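Local atomic coordinates of dihydroorotase (Campylobacter jejuni subsp. jejuni, PDB entry 3PNU), a protein that probably catalyses the reversible cyclization of carbamoyl aspartate to dihydroorotate in pyrimidine biosynthesis, using two zinc ions per subunit. Residues 26-31 against 319-324; 33-38 against 258-263; 56-61 against 90-95; 288-293 against 353-358. All coordinates share one frame; numbering follows the deposited sequence.

Contact 1: 26-31 against 319-324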
loop_
_atom_site.group_PDB
_atom_site.type_symbol
_atom_site.label_atom_id
_atom_site.label_comp_id
_atom_site.label_asym_id
_atom_site.label_seq_id
_atom_site.Cartn_x
_atom_site.Cartn_y
_atom_site.Cartn_z
ATOM N N LYS A 26 35.719 11.904 -0.018
ATOM C CA LYS A 26 36.215 10.790 0.784
ATOM C C LYS A 26 35.286 10.505 1.961
ATOM O O LYS A 26 34.815 11.418 2.636
ATOM C CB LYS A 26 37.615 11.066 1.361
ATOM C CG LYS A 26 38.808 10.983 0.405
ATOM C CD LYS A 26 38.915 12.182 -0.524
ATOM C CE LYS A 26 40.247 12.185 -1.273
ATOM N NZ LYS A 26 40.425 13.425 -2.106
ATOM N N LEU A 27 35.048 9.226 2.208
ATOM C CA LEU A 27 34.233 8.788 3.329
ATOM C C LEU A 27 35.115 7.897 4.177
ATOM O O LEU A 27 35.790 7.021 3.656
ATOM C CB LEU A 27 33.001 8.014 2.844
ATOM C CG LEU A 27 31.978 8.826 2.054
ATOM C CD1 LEU A 27 30.940 7.910 1.441
ATOM C CD2 LEU A 27 31.328 9.913 2.939
ATOM N N LYS A 28 35.109 8.121 5.482
ATOM C CA LYS A 28 35.931 7.346 6.388
ATOM C C LYS A 28 35.136 6.375 7.274
ATOM O O LYS A 28 34.235 6.775 8.007
ATOM C CB LYS A 28 36.749 8.312 7.252
ATOM C CG LYS A 28 37.527 7.646 8.385
ATOM C CD LYS A 28 38.437 8.629 9.144
ATOM C CE LYS A 28 39.620 9.068 8.276
ATOM N NZ LYS A 28 40.682 9.808 9.026
ATOM N N ASN A 29 35.501 5.100 7.201
ATOM C CA ASN A 29 34.900 4.051 8.023
ATOM C C ASN A 29 33.358 4.028 8.045
ATOM O O ASN A 29 32.747 4.098 9.107
ATOM C CB ASN A 29 35.439 4.145 9.466
ATOM C CG ASN A 29 36.938 3.810 9.575
ATOM O OD1 ASN A 29 37.461 2.983 8.831
ATOM N ND2 ASN A 29 37.617 4.446 10.526
ATOM N N PRO A 30 32.729 3.939 6.870
ATOM C CA PRO A 30 31.273 3.874 6.827
ATOM C C PRO A 30 30.738 2.658 7.556
ATOM O O PRO A 30 31.275 1.550 7.449
ATOM C CB PRO A 30 30.955 3.751 5.329
ATOM C CG PRO A 30 32.231 3.318 4.689
ATOM C CD PRO A 30 33.324 3.885 5.528
ATOM N N LEU A 31 29.668 2.874 8.295
ATOM C CA LEU A 31 29.052 1.806 9.029
ATOM C C LEU A 31 27.615 1.627 8.587
ATOM O O LEU A 31 26.906 2.603 8.391
ATOM C CB LEU A 31 29.117 2.149 10.511
ATOM C CG LEU A 31 30.543 2.162 11.067
ATOM C CD1 LEU A 31 30.646 2.890 12.418
ATOM C CD2 LEU A 31 31.048 0.736 11.174
ATOM N N LYS A 319 41.702 -0.466 13.908
ATOM C CA LYS A 319 43.131 -0.766 13.746
ATOM C C LYS A 319 43.660 0.004 12.538
ATOM O O LYS A 319 44.741 0.580 12.583
ATOM C CB LYS A 319 43.380 -2.275 13.626
ATOM C CG LYS A 319 43.146 -3.028 14.944
ATOM C CD LYS A 319 43.360 -4.547 14.823
ATOM C CE LYS A 319 43.022 -5.248 16.146
ATOM N NZ LYS A 319 43.054 -6.755 16.067
ATOM N N GLU A 320 42.894 0.010 11.455
ATOM C CA GLU A 320 43.244 0.812 10.289
ATOM C C GLU A 320 41.979 1.263 9.567
ATOM O O GLU A 320 41.061 0.479 9.349
ATOM C CB GLU A 320 44.218 0.105 9.349
ATOM C CG GLU A 320 43.760 -1.228 8.790
ATOM C CD GLU A 320 44.747 -1.788 7.760
ATOM O OE1 GLU A 320 45.648 -1.027 7.324
ATOM O OE2 GLU A 320 44.615 -2.981 7.384
ATOM N N ASP A 321 41.944 2.543 9.222
ATOM C CA ASP A 321 40.803 3.139 8.576
ATOM C C ASP A 321 40.554 2.591 7.179
ATOM O O ASP A 321 41.475 2.195 6.473
ATOM C CB ASP A 321 40.985 4.661 8.480
ATOM C CG ASP A 321 41.057 5.350 9.855
ATOM O OD1 ASP A 321 41.440 6.542 9.890
ATOM O OD2 ASP A 321 40.739 4.719 10.894
ATOM N N LYS A 322 39.283 2.574 6.797
ATOM C CA LYS A 322 38.870 2.162 5.477
ATOM C C LYS A 322 38.317 3.398 4.814
ATOM O O LYS A 322 37.170 3.746 5.022
ATOM C CB LYS A 322 37.827 1.043 5.558
ATOM C CG LYS A 322 37.244 0.603 4.218
ATOM C CD LYS A 322 36.546 -0.760 4.332
ATOM C CE LYS A 322 36.050 -1.269 2.994
ATOM N NZ LYS A 322 35.633 -2.687 3.104
ATOM N N ILE A 323 39.148 4.083 4.042
ATOM C CA ILE A 323 38.711 5.282 3.339
ATOM C C ILE A 323 38.213 4.905 1.956
ATOM O O ILE A 323 38.879 4.168 1.233
ATOM C CB ILE A 323 39.834 6.352 3.223
ATOM C CG1 ILE A 323 40.303 6.776 4.624
ATOM C CG2 ILE A 323 39.344 7.585 2.439
ATOM C CD1 ILE A 323 41.260 7.965 4.633
ATOM N N LEU A 324 37.028 5.403 1.609
ATOM C CA LEU A 324 36.419 5.157 0.313
ATOM C C LEU A 324 36.227 6.487 -0.366
ATOM O O LEU A 324 35.823 7.453 0.284
ATOM C CB LEU A 324 35.079 4.455 0.478
ATOM C CG LEU A 324 35.175 2.996 0.929
ATOM C CD1 LEU A 324 33.849 2.490 1.402
ATOM C CD2 LEU A 324 35.742 2.092 -0.195
HETATM O O HOH W 1 38.046 0.588 8.930
#
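Asn-29 and Asp-321 meet with their side chains at about a right angle, the amide and carboxylate planes 85° apart. ND2 of Asn-29 donates to OD2 of Asp-321 at 3.2 Å, with the acceptor close to the amide plane but the donor standing well above the carboxylate plane. The other end of the same amide, Asn-29 OD1, accepts from Lys-322 N at 2.8 Å and also from a water that bridges to Glu-320 O. Both ends of the amide are thus engaged, which fixes its rotation. CG lies beside the backbone N (chi1 -67°), which brings the amide up to 321-322; Asn-29 N separately donates to Lys-322 O at 3.1 Å. Lys-28 bends at chi3 (-70°) to bring NZ 3.5 Å from Asp-321 OD1, a salt bridge whose hydrogen bond is weak. Leu-27 and Leu-324 form an antiparallel hydrogen-bonded pair, Leu-27 N to Leu-324 O 2.7 Å, Leu-324 N to Leu-27 O 2.9 Å, and Pro-30 CG packs on Leu-324 CD1 at 3.8 Å. Strand 25-28 is an edge of the four-stranded antiparallel sheet within this chain, next to strand 323-327; Leu-27 packs on helix 299-314, and both Leu-27 and Leu-324 touch Leu-286 of helix 285-296.

Contact 2: 33-38 against 258-263. With ZN (zinc ion), chain D.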
loop_
_atom_site.group_PDB
_atom_site.type_symbol
_atom_site.label_atom_id
_atom_site.label_comp_id
_atom_site.label_asym_id
_atom_site.label_seq_id
_atom_site.Cartn_x
_atom_site.Cartn_y
_atom_site.Cartn_z
ATOM N N MET A 33 24.527 0.235 10.138
ATOM C CA MET A 33 24.030 -0.260 11.448
ATOM C C MET A 33 22.755 -1.107 11.438
ATOM O O MET A 33 22.194 -1.391 12.504
ATOM C CB MET A 33 23.898 0.902 12.429
ATOM C CG MET A 33 25.210 1.704 12.582
ATOM S SD MET A 33 26.623 0.715 13.153
ATOM C CE MET A 33 26.192 0.371 14.857
ATOM N N HIS A 34 22.311 -1.537 10.259
ATOM C CA HIS A 34 21.131 -2.403 10.170
ATOM C C HIS A 34 21.167 -3.158 8.842
ATOM O O HIS A 34 20.754 -2.622 7.833
ATOM C CB HIS A 34 19.838 -1.562 10.274
ATOM C CG HIS A 34 18.594 -2.380 10.407
ATOM N ND1 HIS A 34 17.774 -2.313 11.515
ATOM C CD2 HIS A 34 18.037 -3.304 9.583
ATOM C CE1 HIS A 34 16.758 -3.144 11.357
ATOM N NE2 HIS A 34 16.895 -3.762 10.195
ATOM N N LEU A 35 21.621 -4.406 8.852
ATOM C CA LEU A 35 21.779 -5.158 7.613
ATOM C C LEU A 35 21.355 -6.608 7.698
ATOM O O LEU A 35 21.619 -7.276 8.681
ATOM C CB LEU A 35 23.271 -5.126 7.210
ATOM C CG LEU A 35 23.742 -5.746 5.874
ATOM C CD1 LEU A 35 22.989 -5.145 4.687
ATOM C CD2 LEU A 35 25.271 -5.550 5.683
ATOM N N HIS A 36 20.706 -7.088 6.636
ATOM C CA HIS A 36 20.298 -8.507 6.521
ATOM C C HIS A 36 21.152 -9.191 5.458
ATOM O O HIS A 36 21.150 -8.777 4.300
ATOM C CB HIS A 36 18.821 -8.621 6.144
ATOM C CG HIS A 36 17.902 -8.137 7.209
ATOM N ND1 HIS A 36 17.514 -8.929 8.273
ATOM C CD2 HIS A 36 17.309 -6.941 7.390
ATOM C CE1 HIS A 36 16.720 -8.229 9.063
ATOM N NE2 HIS A 36 16.580 -7.022 8.547
ATOM N N LEU A 37 21.888 -10.224 5.860
ATOM C CA LEU A 37 22.774 -10.971 4.948
ATOM C C LEU A 37 22.275 -12.390 4.656
ATOM O O LEU A 37 22.914 -13.148 3.919
ATOM C CB LEU A 37 24.180 -11.080 5.551
ATOM C CG LEU A 37 25.036 -9.824 5.644
ATOM C CD1 LEU A 37 26.379 -10.155 6.331
ATOM C CD2 LEU A 37 25.246 -9.234 4.266
ATOM N N ARG A 38 21.149 -12.756 5.255
ATOM C CA ARG A 38 20.557 -14.074 5.041
ATOM C C ARG A 38 21.542 -15.197 5.402
ATOM O O ARG A 38 22.201 -15.128 6.447
ATOM C CB ARG A 38 20.066 -14.204 3.597
ATOM C CG ARG A 38 19.101 -13.114 3.160
ATOM C CD ARG A 38 17.901 -12.972 4.122
ATOM N NE ARG A 38 16.972 -11.965 3.623
ATOM C CZ ARG A 38 15.981 -11.433 4.329
ATOM N NH1 ARG A 38 15.789 -11.786 5.593
ATOM N NH2 ARG A 38 15.191 -10.524 3.768
ATOM N N PHE A 258 23.103 5.804 10.313
ATOM C CA PHE A 258 22.592 5.193 9.114
ATOM C C PHE A 258 22.509 3.689 9.296
ATOM O O PHE A 258 23.431 3.062 9.815
ATOM C CB PHE A 258 23.444 5.516 7.905
ATOM C CG PHE A 258 23.099 4.694 6.726
ATOM C CD1 PHE A 258 21.980 4.976 5.989
ATOM C CD2 PHE A 258 23.885 3.622 6.369
ATOM C CE1 PHE A 258 21.643 4.195 4.891
ATOM C CE2 PHE A 258 23.562 2.845 5.274
ATOM C CZ PHE A 258 22.429 3.133 4.546
ATOM N N GLY A 259 21.367 3.142 8.897
ATOM C CA GLY A 259 21.072 1.706 8.944
ATOM C C GLY A 259 20.225 1.463 7.704
ATOM O O GLY A 259 19.115 1.972 7.600
ATOM N N SER A 260 20.741 0.689 6.762
ATOM C CA SER A 260 20.055 0.512 5.486
ATOM C C SER A 260 18.833 -0.362 5.528
ATOM O O SER A 260 17.942 -0.209 4.742
ATOM C CB SER A 260 21.002 -0.154 4.489
ATOM O OG SER A 260 21.245 -1.514 4.884
ATOM N N ASP A 261 18.833 -1.307 6.442
ATOM C CA ASP A 261 17.809 -2.345 6.478
ATOM C C ASP A 261 17.773 -3.015 5.095
ATOM O O ASP A 261 16.714 -3.408 4.636
ATOM C CB ASP A 261 16.427 -1.810 6.873
ATOM C CG ASP A 261 15.418 -2.926 7.161
ATOM O OD1 ASP A 261 15.781 -4.005 7.710
ATOM O OD2 ASP A 261 14.238 -2.700 6.855
ATOM N N SER A 262 18.932 -3.129 4.438
ATOM C CA SER A 262 19.017 -3.788 3.129
ATOM C C SER A 262 18.579 -5.213 3.315
ATOM O O SER A 262 19.164 -5.942 4.112
ATOM C CB SER A 262 20.426 -3.749 2.559
ATOM O OG SER A 262 20.510 -4.414 1.307
ATOM N N ALA A 263 17.531 -5.602 2.588
ATOM C CA ALA A 263 16.952 -6.934 2.716
ATOM C C ALA A 263 16.537 -7.487 1.362
ATOM O O ALA A 263 15.530 -7.081 0.790
ATOM C CB ALA A 263 15.747 -6.884 3.649
HETATM ZN ZN ZN D . 15.593 -5.250 9.452
HETATM O O HOH W 2 21.447 -6.741 2.141
HETATM O O HOH W 3 13.414 -4.292 9.082
#
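His-34, His-36 and Asp-261 converge on one zinc ion: His-34 NE2 binds the metal at 2.1 Å, His-36 NE2 at 2.2 Å and Asp-261 OD1 at 2.1 Å. A water 2.4 Å from the zinc and NZ-carboxylated Lys-116 complete this site. Asp-261 CG lies anti to its backbone N (chi1 -169°), which carries OD1 to the zinc. The side chains of His-34 and Asp-261 run side by side, ring and carboxylate planes 88° apart. The His-36 side chain crosses that of Asp-261 obliquely, planes 62° apart, with OD1 at the ring edge near its plane. Second-shell residues hold the other ring nitrogens: Glu-188 bonds His-34 ND1, while Asn-62 makes a weak bond to His-36 ND1. Backbone bonds also join the two segments: Asp-261 N donates to His-34 O at 2.7 Å in a bent bond, and His-36 N reaches Ser-262 O at 3.2 Å. Ser-260 OG accepts from Ser-262 N at 2.9 Å, an ST turn in the loop carrying Asp-261, and is itself tied to Asp-32. A His-X-His pair leaving the first barrel strand and an aspartate following the last are the signature of the amidohydrolase TIM barrel, here holding a binuclear zinc centre.

Contact 3: 56-61 against 90-95; sequences AAVIMP and TPLMTL
Strands 56-59 and 90-93 run parallel, their axes 4.5 Å apart at closest and inclined by 26°; Leu-92 turns both backbone polar atoms to strand 56-59, N donating to Ala-57 O at 2.7 Å and O accepting from Ile-59 N at 2.8 Å. Helix 70-84 joins the two strands, making this a beta-alpha-beta unit of the TIM barrel. On the face shared by Val-58 and Leu-92, Val-58 CG1 is anti to the backbone N (chi1 178°), bringing it 3.6 Å from Thr-94 CG2; the two side chains cross at about a right angle, and both touch Leu-153 of strand 152-154. Ile-59 and Pro-91 lie side by side on the other face, Ile-59 CG1 3.8 Å from Pro-91 CB. Ile-59 also packs on Tyr-76 and Ile-80 of helix 70-84, placing this face against the helix. Past the strand ends, the CB of Met-60 is directed away from 90-95, and its side chain touches His-34 and His-36, whereas the Pro-61 ring crosses the Thr-94 side chain. Thr-94 OG1, placed between its backbone N and carbonyl carbon (chi1 64°), donates to Ile-59 O at 2.8 Å, and a water donating to that same oxygen accepts from Thr-94 N.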
loop_
_atom_site.group_PDB
_atom_site.type_symbol
_atom_site.label_atom_id
_atom_site.label_comp_id
_atom_site.label_asym_id
_atom_site.label_seq_id
_atom_site.Cartn_x
_atom_site.Cartn_y
_atom_site.Cartn_z
ATOM N N ALA A 56 32.197 -2.142 8.499
ATOM C CA ALA A 56 31.456 -2.962 9.466
ATOM C C ALA A 56 29.933 -2.789 9.309
ATOM O O ALA A 56 29.459 -1.795 8.759
ATOM C CB ALA A 56 31.888 -2.613 10.921
ATOM N N ALA A 57 29.174 -3.757 9.810
ATOM C CA ALA A 57 27.715 -3.685 9.722
ATOM C C ALA A 57 27.063 -4.490 10.817
ATOM O O ALA A 57 27.559 -5.557 11.175
ATOM C CB ALA A 57 27.254 -4.176 8.373
ATOM N N VAL A 58 25.973 -3.966 11.387
ATOM C CA VAL A 58 25.225 -4.725 12.377
ATOM C C VAL A 58 24.466 -5.768 11.558
ATOM O O VAL A 58 23.738 -5.410 10.626
ATOM C CB VAL A 58 24.240 -3.871 13.194
ATOM C CG1 VAL A 58 23.479 -4.759 14.154
ATOM C CG2 VAL A 58 24.965 -2.768 13.957
ATOM N N ILE A 59 24.660 -7.046 11.896
ATOM C CA ILE A 59 24.054 -8.173 11.180
ATOM C C ILE A 59 22.839 -8.647 11.954
ATOM O O ILE A 59 22.965 -9.127 13.100
ATOM C CB ILE A 59 25.056 -9.346 11.047
ATOM C CG1 ILE A 59 26.424 -8.833 10.562
ATOM C CG2 ILE A 59 24.495 -10.475 10.129
ATOM C CD1 ILE A 59 26.370 -8.041 9.288
ATOM N N MET A 60 21.655 -8.500 11.361
ATOM C CA MET A 60 20.431 -8.895 12.072
ATOM C C MET A 60 20.313 -10.414 12.124
ATOM O O MET A 60 20.757 -11.100 11.199
ATOM C CB MET A 60 19.204 -8.209 11.492
ATOM C CG MET A 60 19.273 -6.671 11.615
ATOM S SD MET A 60 19.473 -6.168 13.344
ATOM C CE MET A 60 19.558 -4.385 13.190
ATOM N N PRO A 61 19.724 -10.941 13.208
ATOM C CA PRO A 61 19.676 -12.358 13.437
ATOM C C PRO A 61 18.388 -13.058 13.027
ATOM O O PRO A 61 18.138 -14.177 13.501
ATOM C CB PRO A 61 19.773 -12.418 14.962
ATOM C CG PRO A 61 18.956 -11.220 15.414
ATOM C CD PRO A 61 18.975 -10.231 14.262
ATOM N N THR A 90 34.188 -5.836 9.300
ATOM C CA THR A 90 33.858 -6.458 10.574
ATOM C C THR A 90 32.333 -6.555 10.773
ATOM O O THR A 90 31.654 -5.547 10.934
ATOM C CB THR A 90 34.465 -5.684 11.754
ATOM O OG1 THR A 90 35.888 -5.587 11.584
ATOM C CG2 THR A 90 34.141 -6.376 13.078
ATOM N N PRO A 91 31.798 -7.778 10.771
ATOM C CA PRO A 91 30.375 -7.968 10.981
ATOM C C PRO A 91 30.052 -7.853 12.454
ATOM O O PRO A 91 30.665 -8.543 13.259
ATOM C CB PRO A 91 30.152 -9.403 10.505
ATOM C CG PRO A 91 31.467 -10.095 10.788
ATOM C CD PRO A 91 32.523 -9.060 10.607
ATOM N N LEU A 92 29.109 -6.985 12.811
ATOM C CA LEU A 92 28.732 -6.803 14.212
ATOM C C LEU A 92 27.521 -7.686 14.475
ATOM O O LEU A 92 26.411 -7.382 14.069
ATOM C CB LEU A 92 28.445 -5.335 14.482
ATOM C CG LEU A 92 29.629 -4.416 14.189
ATOM C CD1 LEU A 92 29.201 -2.961 14.168
ATOM C CD2 LEU A 92 30.735 -4.640 15.214
ATOM N N MET A 93 27.744 -8.764 15.201
ATOM C CA MET A 93 26.734 -9.787 15.407
ATOM C C MET A 93 25.676 -9.483 16.458
ATOM O O MET A 93 25.936 -8.785 17.435
ATOM C CB MET A 93 27.430 -11.110 15.791
ATOM C CG MET A 93 28.599 -11.490 14.885
ATOM S SD MET A 93 28.131 -11.698 13.178
ATOM C CE MET A 93 27.155 -13.213 13.324
ATOM N N THR A 94 24.481 -10.038 16.248
ATOM C CA THR A 94 23.408 -9.886 17.202
ATOM C C THR A 94 22.656 -11.186 17.411
ATOM O O THR A 94 22.624 -12.060 16.539
ATOM C CB THR A 94 22.328 -8.890 16.724
ATOM O OG1 THR A 94 21.698 -9.411 15.540
ATOM C CG2 THR A 94 22.905 -7.511 16.463
ATOM N N LEU A 95 22.035 -11.278 18.575
ATOM C CA LEU A 95 21.157 -12.370 18.916
ATOM C C LEU A 95 19.717 -11.866 18.815
ATOM O O LEU A 95 19.431 -10.661 18.958
ATOM C CB LEU A 95 21.389 -12.860 20.349
ATOM C CG LEU A 95 22.680 -13.609 20.664
ATOM C CD1 LEU A 95 22.655 -14.036 22.091
ATOM C CD2 LEU A 95 22.825 -14.822 19.753
HETATM O O HOH W 4 23.677 -11.744 14.146
#

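Contact 4: 288-293 against 353-358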
loop_
_atom_site.group_PDB
_atom_site.type_symbol
_atom_site.label_atom_id
_atom_site.label_comp_id
_atom_site.label_asym_id
_atom_site.label_seq_id
_atom_site.Cartn_x
_atom_site.Cartn_y
_atom_site.Cartn_z
ATOM N N VAL A 288 24.149 6.862 -3.799
ATOM C CA VAL A 288 22.852 7.518 -3.629
ATOM C C VAL A 288 22.946 8.512 -2.469
ATOM O O VAL A 288 22.538 9.665 -2.619
ATOM C CB VAL A 288 21.685 6.519 -3.429
ATOM C CG1 VAL A 288 20.349 7.286 -3.363
ATOM C CG2 VAL A 288 21.658 5.468 -4.560
ATOM N N LEU A 289 23.516 8.085 -1.335
ATOM C CA LEU A 289 23.700 8.996 -0.185
ATOM C C LEU A 289 24.577 10.193 -0.540
ATOM O O LEU A 289 24.317 11.331 -0.121
ATOM C CB LEU A 289 24.307 8.278 1.028
ATOM C CG LEU A 289 23.381 7.428 1.916
ATOM C CD1 LEU A 289 24.181 6.726 2.999
ATOM C CD2 LEU A 289 22.284 8.274 2.538
ATOM N N ALA A 290 25.633 9.930 -1.300
ATOM C CA ALA A 290 26.530 10.997 -1.725
ATOM C C ALA A 290 25.729 12.085 -2.469
ATOM O O ALA A 290 25.805 13.262 -2.130
ATOM C CB ALA A 290 27.645 10.426 -2.602
ATOM N N GLU A 291 24.940 11.685 -3.460
ATOM C CA GLU A 291 24.135 12.665 -4.221
ATOM C C GLU A 291 23.181 13.452 -3.294
ATOM O O GLU A 291 23.135 14.697 -3.341
ATOM C CB GLU A 291 23.401 11.968 -5.394
ATOM C CG GLU A 291 22.391 12.824 -6.228
ATOM C CD GLU A 291 22.963 14.123 -6.839
ATOM O OE1 GLU A 291 22.174 14.908 -7.423
ATOM O OE2 GLU A 291 24.177 14.380 -6.736
ATOM N N LEU A 292 22.450 12.721 -2.445
ATOM C CA LEU A 292 21.508 13.322 -1.495
ATOM C C LEU A 292 22.125 14.371 -0.606
ATOM O O LEU A 292 21.589 15.477 -0.473
ATOM C CB LEU A 292 20.892 12.235 -0.607
ATOM C CG LEU A 292 19.669 11.526 -1.168
ATOM C CD1 LEU A 292 19.405 10.226 -0.419
ATOM C CD2 LEU A 292 18.487 12.500 -1.094
ATOM N N PHE A 293 23.243 14.022 0.026
ATOM C CA PHE A 293 23.905 14.974 0.922
ATOM C C PHE A 293 24.482 16.206 0.206
ATOM O O PHE A 293 24.495 17.282 0.795
ATOM C CB PHE A 293 24.903 14.281 1.863
ATOM C CG PHE A 293 24.237 13.625 3.047
ATOM C CD1 PHE A 293 23.497 12.461 2.884
ATOM C CD2 PHE A 293 24.331 14.195 4.323
ATOM C CE1 PHE A 293 22.864 11.867 3.967
ATOM C CE2 PHE A 293 23.706 13.612 5.403
ATOM C CZ PHE A 293 22.972 12.437 5.229
ATOM N N LEU A 353 22.991 6.455 -11.744
ATOM C CA LEU A 353 23.499 7.182 -10.591
ATOM C C LEU A 353 24.627 8.122 -10.985
ATOM O O LEU A 353 25.538 7.745 -11.719
ATOM C CB LEU A 353 23.992 6.180 -9.542
ATOM C CG LEU A 353 22.937 5.166 -9.074
ATOM C CD1 LEU A 353 23.552 4.044 -8.252
ATOM C CD2 LEU A 353 21.821 5.877 -8.298
ATOM N N LYS A 354 24.550 9.343 -10.477
ATOM C CA LYS A 354 25.533 10.385 -10.744
ATOM C C LYS A 354 26.910 10.154 -10.073
ATOM O O LYS A 354 27.905 10.754 -10.492
ATOM C CB LYS A 354 24.949 11.734 -10.299
ATOM C CG LYS A 354 25.903 12.923 -10.405
ATOM C CD LYS A 354 25.272 14.193 -9.859
ATOM C CE LYS A 354 26.276 15.327 -9.815
ATOM N NZ LYS A 354 25.724 16.521 -9.128
ATOM N N PHE A 355 26.971 9.306 -9.041
ATOM C CA PHE A 355 28.233 9.022 -8.334
ATOM C C PHE A 355 28.616 7.561 -8.376
ATOM O O PHE A 355 27.758 6.672 -8.506
ATOM C CB PHE A 355 28.166 9.454 -6.870
ATOM C CG PHE A 355 28.296 10.922 -6.668
ATOM C CD1 PHE A 355 29.539 11.492 -6.500
ATOM C CD2 PHE A 355 27.185 11.735 -6.643
ATOM C CE1 PHE A 355 29.671 12.852 -6.315
ATOM C CE2 PHE A 355 27.311 13.096 -6.452
ATOM C CZ PHE A 355 28.551 13.652 -6.292
ATOM N N GLN A 356 29.920 7.322 -8.247
ATOM C CA GLN A 356 30.454 5.976 -8.263
ATOM C C GLN A 356 31.653 5.837 -7.324
ATOM O O GLN A 356 32.303 6.811 -6.963
ATOM C CB GLN A 356 30.838 5.571 -9.696
ATOM C CG GLN A 356 31.240 4.096 -9.858
ATOM C CD GLN A 356 31.469 3.692 -11.305
ATOM O OE1 GLN A 356 31.543 4.537 -12.199
ATOM N NE2 GLN A 356 31.588 2.390 -11.538
ATOM N N LEU A 357 31.906 4.599 -6.935
ATOM C CA LEU A 357 32.995 4.237 -6.065
ATOM C C LEU A 357 34.072 3.571 -6.918
ATOM O O LEU A 357 33.754 2.816 -7.838
ATOM C CB LEU A 357 32.475 3.237 -5.033
ATOM C CG LEU A 357 33.433 2.709 -3.971
ATOM C CD1 LEU A 357 33.949 3.855 -3.131
ATOM C CD2 LEU A 357 32.744 1.687 -3.092
ATOM N N LYS A 358 35.340 3.849 -6.626
ATOM C CA LYS A 358 36.432 3.214 -7.363
ATOM C C LYS A 358 36.479 1.699 -7.115
ATOM O O LYS A 358 37.180 1.237 -6.218
ATOM C CB LYS A 358 37.772 3.833 -6.991
ATOM C CG LYS A 358 37.942 5.254 -7.472
ATOM C CD LYS A 358 39.399 5.681 -7.330
ATOM C CE LYS A 358 39.653 7.036 -7.957
ATOM N NZ LYS A 358 41.097 7.411 -7.912
#
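Ala-290 CB sits over one face of the Phe-355 ring, displaced toward the rim, and its nearest ring atom is Phe-355 CG at 4.1 Å. A second apolar touch joins Val-288 CG2 to Leu-353 CD2 at 3.8 Å, with the two side chains at an oblique angle. Although the CB of Val-288 is directed away from segment 353-358, CG2 lies beside the backbone N, and it is this branch that makes the contact. The approach is by side chains: the closest pair of CA atoms, Glu-291 and Phe-355, remains 6.9 Å apart. In the fold, this packing sets helix 285-296 of the TIM barrel against the break in strand 352-357, at Lys-354 and Phe-355, within the four-stranded antiparallel sheet; Ala-290 also touches Leu-326 on the neighbouring strand 323-327. The polar interactions centre on Glu-291. Its CG is anti to the backbone N (chi1 174°) and the chain then bends at chi2 (55°), carrying OE2 to the edge of the Phe-355 ring, near the ring plane, 3.4 Å from CE2. Carboxylate and ring planes are inclined by 37°. The extended Lys-354 chain crosses Glu-291 at about a right angle, its CD 3.3 Å from Glu-291 OE2 and its NZ 3.6 Å from the same oxygen, a long salt bridge. The other carboxylate oxygen, Glu-291 OE1, is hydrogen-bonded to Gln-295 one helical turn further on.

How the contacts relate
From the N terminus, strand 25-28 opens contact 1, whose loop closes only at 319-324 and so encloses nearly the whole barrel. Nested within it, contact 2 joins the end of strand 31-35 to the loop after strand 256-258, bringing the first and last barrel strands together. Contact 3 nests inside contact 2 with a short closure; Leu-35 N to Val-58 O and Leu-35 O to Met-60 N, both 2.9 Å, are probable hydrogen bonds linking the two. Contact 4 opens after contact 2 has closed and crosses contact 1, since 319-324 falls between its segments. Contacts 1 and 4 share the antiparallel sheet, where Leu-324 meets Leu-357, while Phe-258 against Leu-289 connects contacts 2 and 4.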